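Local coordinates for protein botulinum neurotoxin type C1 (Clostridium botulinum, PDB 3R4S) that binds ganglioside sialic acids through its receptor-binding domain, probably to dock the toxin on nerve cells before its zinc protease chain enters, at residues F133-I137 with S138-P142; G222-I225 with N226-F229; G395-W398 with Y399-Y403; E418-S421 with T422-G425. All blocks are in the same frame, centred on the assembly; numbering follows the deposited sequence.

Contact 1. Residues F133-I137 with S138-P142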
loop_
_atom_site.group_PDB
_atom_site.type_symbol
_atom_site.label_atom_id
_atom_site.label_comp_id
_atom_site.label_asym_id
_atom_site.label_seq_id
_atom_site.Cartn_x
_atom_site.Cartn_y
_atom_site.Cartn_z
ATOM N N PHE A 133 1.478 11.858 -10.819
ATOM C CA PHE A 133 2.022 11.451 -9.544
ATOM C C PHE A 133 3.313 10.741 -9.903
ATOM O O PHE A 133 3.337 9.951 -10.850
ATOM C CB PHE A 133 1.052 10.481 -8.850
ATOM C CG PHE A 133 1.699 9.582 -7.830
ATOM C CD1 PHE A 133 2.532 10.104 -6.850
ATOM C CD2 PHE A 133 1.463 8.210 -7.848
ATOM C CE1 PHE A 133 3.131 9.278 -5.902
ATOM C CE2 PHE A 133 2.054 7.373 -6.907
ATOM C CZ PHE A 133 2.890 7.908 -5.927
ATOM N N SER A 134 4.392 11.033 -9.186
ATOM C CA SER A 134 5.625 10.259 -9.358
ATOM C C SER A 134 6.041 9.706 -8.005
ATOM O O SER A 134 6.061 10.424 -7.011
ATOM C CB SER A 134 6.755 11.095 -9.974
ATOM O OG SER A 134 7.030 12.240 -9.182
ATOM N N TYR A 135 6.344 8.417 -7.958
ATOM C CA TYR A 135 6.703 7.817 -6.683
ATOM C C TYR A 135 8.200 8.026 -6.395
ATOM O O TYR A 135 8.972 8.330 -7.311
ATOM C CB TYR A 135 6.261 6.349 -6.608
ATOM C CG TYR A 135 7.053 5.340 -7.427
ATOM C CD1 TYR A 135 8.334 4.963 -7.043
ATOM C CD2 TYR A 135 6.492 4.714 -8.544
ATOM C CE1 TYR A 135 9.049 4.021 -7.756
ATOM C CE2 TYR A 135 7.208 3.760 -9.274
ATOM C CZ TYR A 135 8.491 3.422 -8.865
ATOM O OH TYR A 135 9.222 2.480 -9.558
ATOM N N ASP A 136 8.587 7.907 -5.125
ATOM C CA ASP A 136 9.974 8.127 -4.700
ATOM C C ASP A 136 10.807 6.896 -5.012
ATOM O O ASP A 136 10.706 5.888 -4.318
ATOM C CB ASP A 136 10.029 8.411 -3.197
ATOM C CG ASP A 136 11.449 8.712 -2.698
ATOM O OD1 ASP A 136 12.434 8.293 -3.340
ATOM O OD2 ASP A 136 11.576 9.376 -1.650
ATOM N N ILE A 137 11.627 6.988 -6.057
ATOM C CA ILE A 137 12.413 5.855 -6.538
ATOM C C ILE A 137 13.385 5.320 -5.484
ATOM O O ILE A 137 13.526 4.111 -5.314
ATOM C CB ILE A 137 13.188 6.216 -7.826
ATOM C CG1 ILE A 137 12.210 6.519 -8.966
ATOM C CG2 ILE A 137 14.120 5.080 -8.229
ATOM C CD1 ILE A 137 12.874 6.938 -10.263
ATOM N N SER A 138 14.040 6.220 -4.764
ATOM C CA SER A 138 15.055 5.801 -3.809
ATOM C C SER A 138 14.461 4.964 -2.670
ATOM O O SER A 138 15.166 4.208 -2.007
ATOM C CB SER A 138 15.793 7.016 -3.249
ATOM O OG SER A 138 15.023 7.660 -2.253
ATOM N N ASN A 139 13.160 5.087 -2.446
ATOM C CA ASN A 139 12.536 4.346 -1.360
ATOM C C ASN A 139 11.731 3.153 -1.856
ATOM O O ASN A 139 10.957 2.559 -1.105
ATOM C CB ASN A 139 11.677 5.280 -0.516
ATOM C CG ASN A 139 12.515 6.262 0.277
ATOM O OD1 ASN A 139 13.671 5.982 0.599
ATOM N ND2 ASN A 139 11.943 7.422 0.592
ATOM N N ASN A 140 11.945 2.800 -3.121
ATOM C CA ASN A 140 11.124 1.810 -3.799
ATOM C C ASN A 140 11.854 1.062 -4.906
ATOM O O ASN A 140 11.320 0.921 -6.006
ATOM C CB ASN A 140 9.880 2.482 -4.395
ATOM C CG ASN A 140 8.900 2.940 -3.333
ATOM O OD1 ASN A 140 8.161 2.131 -2.762
ATOM N ND2 ASN A 140 8.891 4.242 -3.055
ATOM N N ALA A 141 13.056 0.561 -4.616
ATOM C CA ALA A 141 13.826 -0.218 -5.598
ATOM C C ALA A 141 13.139 -1.515 -6.035
ATOM O O ALA A 141 13.259 -1.928 -7.193
ATOM C CB ALA A 141 15.236 -0.512 -5.067
ATOM N N PRO A 142 12.426 -2.176 -5.106
ATOM C CA PRO A 142 11.655 -3.368 -5.481
ATOM C C PRO A 142 10.402 -3.023 -6.295
ATOM O O PRO A 142 9.681 -3.930 -6.694
ATOM C CB PRO A 142 11.236 -3.959 -4.130
ATOM C CG PRO A 142 12.052 -3.231 -3.092
ATOM C CD PRO A 142 12.357 -1.900 -3.662
HETATM O O HOH W 1 11.528 1.056 -8.580
#
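The amide of N140 turns back to D136 and gives ND2 to the carbonyl oxygen D136 O, 2.8 Å away and almost straight at 175°, with the acceptor lying in the amide plane. From the opposite face of the same carbonyl comes the backbone N139 N, at 3.2 Å, so D136 O is held by two donors. The D136 carboxylate turns to the following residues: with CG anti to the backbone N (chi1 -177°), it swings forward along the turn, where S138 OG donates to OD1 at 2.9 Å on the syn side, out of the carboxylate plane. N139 N to D136 O and N140 N to I137 O (3.0 Å) close two overlapping type I beta turns. Y135 packs obliquely against N140, its CE1 3.8 Å from N140 CB and its ring plane 76° from the amide plane. A water molecule joins the two residues, meeting Y135 OH at 2.9 Å and donating to N140 O at 2.6 Å. The turn leaves the end of strand 127-134 and starts the loop to strand 148-155; W89 and Y144 meet the Y135 ring, the backbone of Y135 still pairs with N115, and N139 touches Y366 of the C-terminal receptor-binding region.

Contact 2. Residues G222-I225 with N226-F229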
loop_
_atom_site.group_PDB
_atom_site.type_symbol
_atom_site.label_atom_id
_atom_site.label_comp_id
_atom_site.label_asym_id
_atom_site.label_seq_id
_atom_site.Cartn_x
_atom_site.Cartn_y
_atom_site.Cartn_z
ATOM N N GLY A 222 -10.499 18.858 -1.051
ATOM C CA GLY A 222 -9.574 18.023 -0.301
ATOM C C GLY A 222 -10.249 17.339 0.862
ATOM O O GLY A 222 -10.075 16.148 1.086
ATOM N N LYS A 223 -11.052 18.095 1.597
ATOM C CA LYS A 223 -11.745 17.546 2.752
ATOM C C LYS A 223 -12.686 16.385 2.380
ATOM O O LYS A 223 -12.690 15.334 3.027
ATOM C CB LYS A 223 -12.502 18.666 3.469
ATOM C CG LYS A 223 -13.195 18.234 4.743
ATOM C CD LYS A 223 -13.865 19.424 5.437
ATOM C CE LYS A 223 -14.798 18.968 6.562
ATOM N NZ LYS A 223 -15.995 18.221 6.054
ATOM N N ASP A 224 -13.483 16.566 1.334
ATOM C CA ASP A 224 -14.368 15.492 0.887
ATOM C C ASP A 224 -13.601 14.298 0.301
ATOM O O ASP A 224 -14.015 13.151 0.462
ATOM C CB ASP A 224 -15.392 16.018 -0.114
ATOM C CG ASP A 224 -16.479 16.863 0.548
ATOM O OD1 ASP A 224 -16.699 16.731 1.774
ATOM O OD2 ASP A 224 -17.123 17.653 -0.164
ATOM N N ILE A 225 -12.488 14.565 -0.378
ATOM C CA ILE A 225 -11.654 13.485 -0.910
ATOM C C ILE A 225 -11.146 12.570 0.201
ATOM O O ILE A 225 -11.155 11.342 0.066
ATOM C CB ILE A 225 -10.498 14.025 -1.799
ATOM C CG1 ILE A 225 -11.096 14.690 -3.060
ATOM C CG2 ILE A 225 -9.558 12.900 -2.189
ATOM C CD1 ILE A 225 -10.080 15.282 -4.014
ATOM N N ASN A 226 -10.753 13.157 1.323
ATOM C CA ASN A 226 -10.315 12.343 2.458
ATOM C C ASN A 226 -11.421 11.578 3.156
ATOM O O ASN A 226 -11.223 10.444 3.603
ATOM C CB ASN A 226 -9.545 13.190 3.457
ATOM C CG ASN A 226 -8.138 13.403 3.018
ATOM O OD1 ASN A 226 -7.862 14.287 2.204
ATOM N ND2 ASN A 226 -7.239 12.559 3.495
ATOM N N ILE A 227 -12.585 12.200 3.261
ATOM C CA ILE A 227 -13.739 11.491 3.772
ATOM C C ILE A 227 -14.004 10.286 2.875
ATOM O O ILE A 227 -14.268 9.185 3.351
ATOM C CB ILE A 227 -14.969 12.402 3.829
ATOM C CG1 ILE A 227 -14.755 13.483 4.887
ATOM C CG2 ILE A 227 -16.229 11.594 4.129
ATOM C CD1 ILE A 227 -15.956 14.395 5.078
ATOM N N LEU A 228 -13.895 10.493 1.572
ATOM C CA LEU A 228 -14.120 9.417 0.614
ATOM C C LEU A 228 -13.056 8.334 0.770
ATOM O O LEU A 228 -13.363 7.151 0.865
ATOM C CB LEU A 228 -14.131 9.982 -0.817
ATOM C CG LEU A 228 -14.215 8.973 -1.961
ATOM C CD1 LEU A 228 -15.518 8.193 -1.866
ATOM C CD2 LEU A 228 -14.096 9.669 -3.318
ATOM N N PHE A 229 -11.800 8.762 0.804
ATOM C CA PHE A 229 -10.655 7.884 1.028
ATOM C C PHE A 229 -10.905 6.961 2.223
ATOM O O PHE A 229 -10.837 5.728 2.121
ATOM C CB PHE A 229 -9.416 8.771 1.257
ATOM C CG PHE A 229 -8.147 8.022 1.626
ATOM C CD1 PHE A 229 -7.670 6.988 0.837
ATOM C CD2 PHE A 229 -7.408 8.410 2.740
ATOM C CE1 PHE A 229 -6.483 6.329 1.167
ATOM C CE2 PHE A 229 -6.230 7.764 3.086
ATOM C CZ PHE A 229 -5.759 6.721 2.296
#
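I227 lies back along the helix between the side chains of K223 and D224, one and nearly one turn earlier, and its CD1 is the atom that both of them approach. K223 runs beside it in the same direction, its chain extended from CB to CE and bent only at the last torsion (chi4 -67°), which brings NZ to 3.9 Å from I227 CD1. D224 also lies alongside, OD1 standing 4.1 Å from I227 CD1. Closer in, I227 CG1 rests 3.3 Å from K223 O, since it is turned beside its own backbone N (chi1 -68°). The main chain fixes this spacing through four successive i to i+4 bonds: N226 N to G222 O, I227 N to K223 O at 3.1 Å, L228 N to D224 O, and F229 N to I225 O at 2.8 Å, the last with an angle of 166°. At the start of the helix, D221 OD1 accepts a hydrogen bond from D224 N. Farther out, I227 packs on M5 and I8 of helix 5-10 and L228 on M5, while I225 and L228 cover strand 148-155 at T151, T153 and F149. The helix is therefore amphipathic: apolar side chains seat it on the sheet and the N-terminal helix, whereas the ammonium and carboxylate of K223 and D224 meet I227 only by van der Waals contact, and the cohesion within the turn comes mainly from the backbone bonds.

Contact 3. Residues G395-W398 with Y399-Y403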
loop_
_atom_site.group_PDB
_atom_site.type_symbol
_atom_site.label_atom_id
_atom_site.label_comp_id
_atom_site.label_asym_id
_atom_site.label_seq_id
_atom_site.Cartn_x
_atom_site.Cartn_y
_atom_site.Cartn_z
ATOM N N GLY A 395 28.301 -15.024 18.348
ATOM C CA GLY A 395 28.979 -15.954 17.458
ATOM C C GLY A 395 30.480 -16.114 17.645
ATOM O O GLY A 395 31.242 -16.073 16.679
ATOM N N GLY A 396 30.921 -16.295 18.881
ATOM C CA GLY A 396 32.335 -16.540 19.114
ATOM C C GLY A 396 33.216 -15.313 19.305
ATOM O O GLY A 396 34.362 -15.446 19.753
ATOM N N ASP A 397 32.701 -14.135 18.953
ATOM C CA ASP A 397 33.359 -12.868 19.274
ATOM C C ASP A 397 33.971 -12.922 20.671
ATOM O O ASP A 397 33.298 -13.276 21.645
ATOM C CB ASP A 397 32.341 -11.717 19.319
ATOM C CG ASP A 397 31.847 -11.274 17.944
ATOM O OD1 ASP A 397 30.711 -10.729 17.909
ATOM O OD2 ASP A 397 32.585 -11.433 16.938
ATOM N N TRP A 398 35.234 -12.540 20.781
ATOM C CA TRP A 398 35.814 -12.282 22.088
ATOM C C TRP A 398 35.476 -10.849 22.508
ATOM O O TRP A 398 35.142 -10.581 23.664
ATOM C CB TRP A 398 37.347 -12.447 22.071
ATOM C CG TRP A 398 37.922 -12.115 23.404
ATOM C CD1 TRP A 398 38.605 -10.988 23.754
ATOM C CD2 TRP A 398 37.798 -12.895 24.589
ATOM N NE1 TRP A 398 38.938 -11.028 25.093
ATOM C CE2 TRP A 398 38.456 -12.195 25.624
ATOM C CE3 TRP A 398 37.214 -14.134 24.873
ATOM C CZ2 TRP A 398 38.534 -12.690 26.920
ATOM C CZ3 TRP A 398 37.295 -14.622 26.166
ATOM C CH2 TRP A 398 37.944 -13.898 27.172
ATOM N N TYR A 399 35.586 -9.928 21.556
ATOM C CA TYR A 399 35.335 -8.515 21.827
ATOM C C TYR A 399 33.891 -8.155 21.475
ATOM O O TYR A 399 33.258 -8.841 20.679
ATOM C CB TYR A 399 36.306 -7.632 21.036
ATOM C CG TYR A 399 37.772 -7.855 21.375
ATOM C CD1 TYR A 399 38.311 -7.383 22.572
ATOM C CD2 TYR A 399 38.624 -8.519 20.493
ATOM C CE1 TYR A 399 39.656 -7.578 22.888
ATOM C CE2 TYR A 399 39.977 -8.716 20.802
ATOM C CZ TYR A 399 40.478 -8.249 21.997
ATOM O OH TYR A 399 41.804 -8.440 22.306
ATOM N N ARG A 400 33.373 -7.088 22.081
ATOM C CA ARG A 400 32.050 -6.579 21.721
ATOM C C ARG A 400 32.102 -5.865 20.378
ATOM O O ARG A 400 33.029 -5.106 20.101
ATOM C CB ARG A 400 31.522 -5.613 22.788
ATOM C CG ARG A 400 31.115 -6.275 24.090
ATOM C CD ARG A 400 30.322 -5.324 24.982
ATOM N NE ARG A 400 29.810 -6.035 26.151
ATOM C CZ ARG A 400 28.604 -6.596 26.233
ATOM N NH1 ARG A 400 27.747 -6.520 25.214
ATOM N NH2 ARG A 400 28.246 -7.229 27.344
ATOM N N HIS A 401 31.099 -6.112 19.545
ATOM C CA HIS A 401 30.979 -5.399 18.280
ATOM C C HIS A 401 29.606 -4.741 18.147
ATOM O O HIS A 401 28.656 -5.134 18.818
ATOM C CB HIS A 401 31.227 -6.343 17.102
ATOM C CG HIS A 401 32.593 -6.944 17.096
ATOM N ND1 HIS A 401 33.697 -6.286 16.592
ATOM C CD2 HIS A 401 33.049 -8.140 17.550
ATOM C CE1 HIS A 401 34.765 -7.048 16.724
ATOM N NE2 HIS A 401 34.394 -8.183 17.300
ATOM N N ASN A 402 29.521 -3.736 17.282
ATOM C CA ASN A 402 28.264 -3.074 16.987
ATOM C C ASN A 402 27.382 -3.891 16.042
ATOM O O ASN A 402 27.836 -4.335 14.989
ATOM C CB ASN A 402 28.530 -1.697 16.382
ATOM C CG ASN A 402 28.793 -0.646 17.436
ATOM O OD1 ASN A 402 28.273 -0.726 18.548
ATOM N ND2 ASN A 402 29.594 0.355 17.089
ATOM N N TYR A 403 26.127 -4.096 16.440
ATOM C CA TYR A 403 25.128 -4.707 15.571
ATOM C C TYR A 403 23.868 -3.852 15.560
ATOM O O TYR A 403 23.532 -3.216 16.558
ATOM C CB TYR A 403 24.762 -6.117 16.048
ATOM C CG TYR A 403 25.910 -7.108 16.043
ATOM C CD1 TYR A 403 26.169 -7.898 14.927
ATOM C CD2 TYR A 403 26.728 -7.256 17.155
ATOM C CE1 TYR A 403 27.217 -8.809 14.915
ATOM C CE2 TYR A 403 27.776 -8.163 17.159
ATOM C CZ TYR A 403 28.017 -8.932 16.038
ATOM O OH TYR A 403 29.059 -9.826 16.022
#
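D397 OD1 takes the hydroxyl of Y403 at 2.7 Å on its syn lone pair, the side of its other oxygen, and is also held by the backbone N of L394. The two side chains come from opposite directions: the carboxylate oxygen lies in the plane of the Y403 ring, at its edge, and the carboxylate plane is turned 33° from the ring. H401 crosses the same carboxylate obliquely, its CD2 3.4 Å from D397 CG, so the imidazole edge flanks the group that the tyrosine grips. This is the hairpin loop joining strands 381-392 and 401-409 in the beta-trefoil receptor-binding domain; H401 pairs with F392 and Y403 with Y390 across its base, while S268 of the sialic acid pocket bonds to G395 N. Nearer the tip, W398 and Y399 form a T-shaped pair. The indole points the edge of its five-membered ring at the tyrosine face, the ring centroids 4.8 Å apart and the planes at 84°. W398 CD1 sits over the centre of the Y399 ring, 3.7 Å from CE1. With CG anti to the backbone N (chi1 177°), the indole leans along the chain toward Y399.

Contact 4. Residues E418-S421 with T422-G425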
loop_
_atom_site.group_PDB
_atom_site.type_symbol
_atom_site.label_atom_id
_atom_site.label_comp_id
_atom_site.label_asym_id
_atom_site.label_seq_id
_atom_site.Cartn_x
_atom_site.Cartn_y
_atom_site.Cartn_z
ATOM N N GLU A 418 6.438 9.300 17.810
ATOM C CA GLU A 418 6.454 9.952 16.507
ATOM C C GLU A 418 7.678 9.540 15.688
ATOM O O GLU A 418 7.875 10.024 14.574
ATOM C CB GLU A 418 6.430 11.477 16.666
ATOM C CG GLU A 418 5.203 12.018 17.398
ATOM C CD GLU A 418 3.903 11.606 16.723
ATOM O OE1 GLU A 418 3.675 11.992 15.551
ATOM O OE2 GLU A 418 3.106 10.887 17.362
ATOM N N SER A 419 8.508 8.655 16.230
ATOM C CA SER A 419 9.715 8.242 15.502
ATOM C C SER A 419 9.409 7.211 14.422
ATOM O O SER A 419 8.758 6.203 14.686
ATOM C CB SER A 419 10.761 7.672 16.452
ATOM O OG SER A 419 11.837 7.093 15.717
ATOM N N THR A 420 9.897 7.457 13.213
ATOM C CA THR A 420 9.801 6.486 12.130
ATOM C C THR A 420 10.559 5.189 12.465
ATOM O O THR A 420 10.286 4.123 11.907
ATOM C CB THR A 420 10.322 7.087 10.801
ATOM O OG1 THR A 420 9.429 8.120 10.365
ATOM C CG2 THR A 420 10.360 6.016 9.720
ATOM N N SER A 421 11.502 5.279 13.396
ATOM C CA SER A 421 12.258 4.098 13.816
ATOM C C SER A 421 11.349 3.042 14.459
ATOM O O SER A 421 11.771 1.899 14.656
ATOM C CB SER A 421 13.378 4.491 14.787
ATOM O OG SER A 421 12.858 4.641 16.105
ATOM N N THR A 422 10.104 3.417 14.773
ATOM C CA THR A 422 9.176 2.502 15.438
ATOM C C THR A 422 8.153 1.941 14.460
ATOM O O THR A 422 7.189 1.278 14.864
ATOM C CB THR A 422 8.403 3.170 16.597
ATOM O OG1 THR A 422 7.528 4.194 16.088
ATOM C CG2 THR A 422 9.361 3.772 17.615
ATOM N N HIS A 423 8.358 2.228 13.177
ATOM C CA HIS A 423 7.435 1.792 12.140
ATOM C C HIS A 423 7.928 0.506 11.497
ATOM O O HIS A 423 9.041 0.453 10.969
ATOM C CB HIS A 423 7.250 2.879 11.068
ATOM C CG HIS A 423 6.628 4.138 11.583
ATOM N ND1 HIS A 423 6.175 5.151 10.745
ATOM C CD2 HIS A 423 6.363 4.569 12.839
ATOM C CE1 HIS A 423 5.677 6.129 11.461
ATOM N NE2 HIS A 423 5.777 5.804 12.749
ATOM N N TRP A 424 7.079 -0.516 11.531
ATOM C CA TRP A 424 7.427 -1.844 11.042
ATOM C C TRP A 424 6.509 -2.271 9.912
ATOM O O TRP A 424 5.288 -2.219 10.052
ATOM C CB TRP A 424 7.310 -2.861 12.192
ATOM C CG TRP A 424 8.257 -2.558 13.301
ATOM C CD1 TRP A 424 7.995 -1.835 14.440
ATOM C CD2 TRP A 424 9.634 -2.941 13.377
ATOM N NE1 TRP A 424 9.129 -1.762 15.230
ATOM C CE2 TRP A 424 10.148 -2.429 14.596
ATOM C CE3 TRP A 424 10.483 -3.673 12.538
ATOM C CZ2 TRP A 424 11.468 -2.622 14.984
ATOM C CZ3 TRP A 424 11.797 -3.863 12.927
ATOM C CH2 TRP A 424 12.276 -3.346 14.141
ATOM N N GLY A 425 7.098 -2.714 8.808
ATOM C CA GLY A 425 6.332 -3.229 7.688
ATOM C C GLY A 425 6.469 -4.732 7.567
ATOM O O GLY A 425 7.407 -5.334 8.090
#
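A short 3-10 turn leads into the last strand of the beta-trefoil, 424-428, and T422 closes it on S419 O. That carbonyl oxygen takes two donors from one residue: T422 OG1 at 2.7 Å, nearly in line with the C=O bond, and T422 N at 3.1 Å, from above the carbonyl plane. The hydroxyl reaches back because OG1 sits between its own backbone N and carbonyl carbon (chi1 66°). One residue on, H423 N repeats the i to i+3 pattern with T420 O at 3.0 Å. The H423 imidazole folds over the turn and lays a face on T420 CA, a CH-pi contact of 3.9 Å to the ring centroid and only 6° off the ring normal. Within the turn, S419 OG and S421 OG share a hydrogen bond of 2.7 Å, and S421 OG goes on to S386 OG. T422 OG1 has a second partner in Q370 NE2, while the backbone of H423 pairs with I257. The buried T422 hydroxyl is thus satisfied both as donor and as acceptor, and the doubly gripped S419 carbonyl ties the turn to its own exit, the imidazole adding a dispersive contact on a backbone carbon.

How the contacts relate
Contacts 1 and 2 belong to the N-terminal, lectin-like half, where they approach strand 148-155 in different ways: contact 1 sits in the loop that leads into it, contact 2 packs a helix on it. Their nearest atoms are about 12 Å apart. Contacts 3 and 4 share the sheet of the trefoil half, with centres 27 Å apart. Contact 1 lies near the interface of the halves and comes within about 9 Å of contact 4, nearest atoms again. Contacts 2 and 3 are on opposite sides of the chain's centre, 52 Å between centres. Of the four, contact 3 belongs to the sialic acid end: the Y403 side chain is about 10 Å from the bound N-acetyl-beta-neuraminic acid.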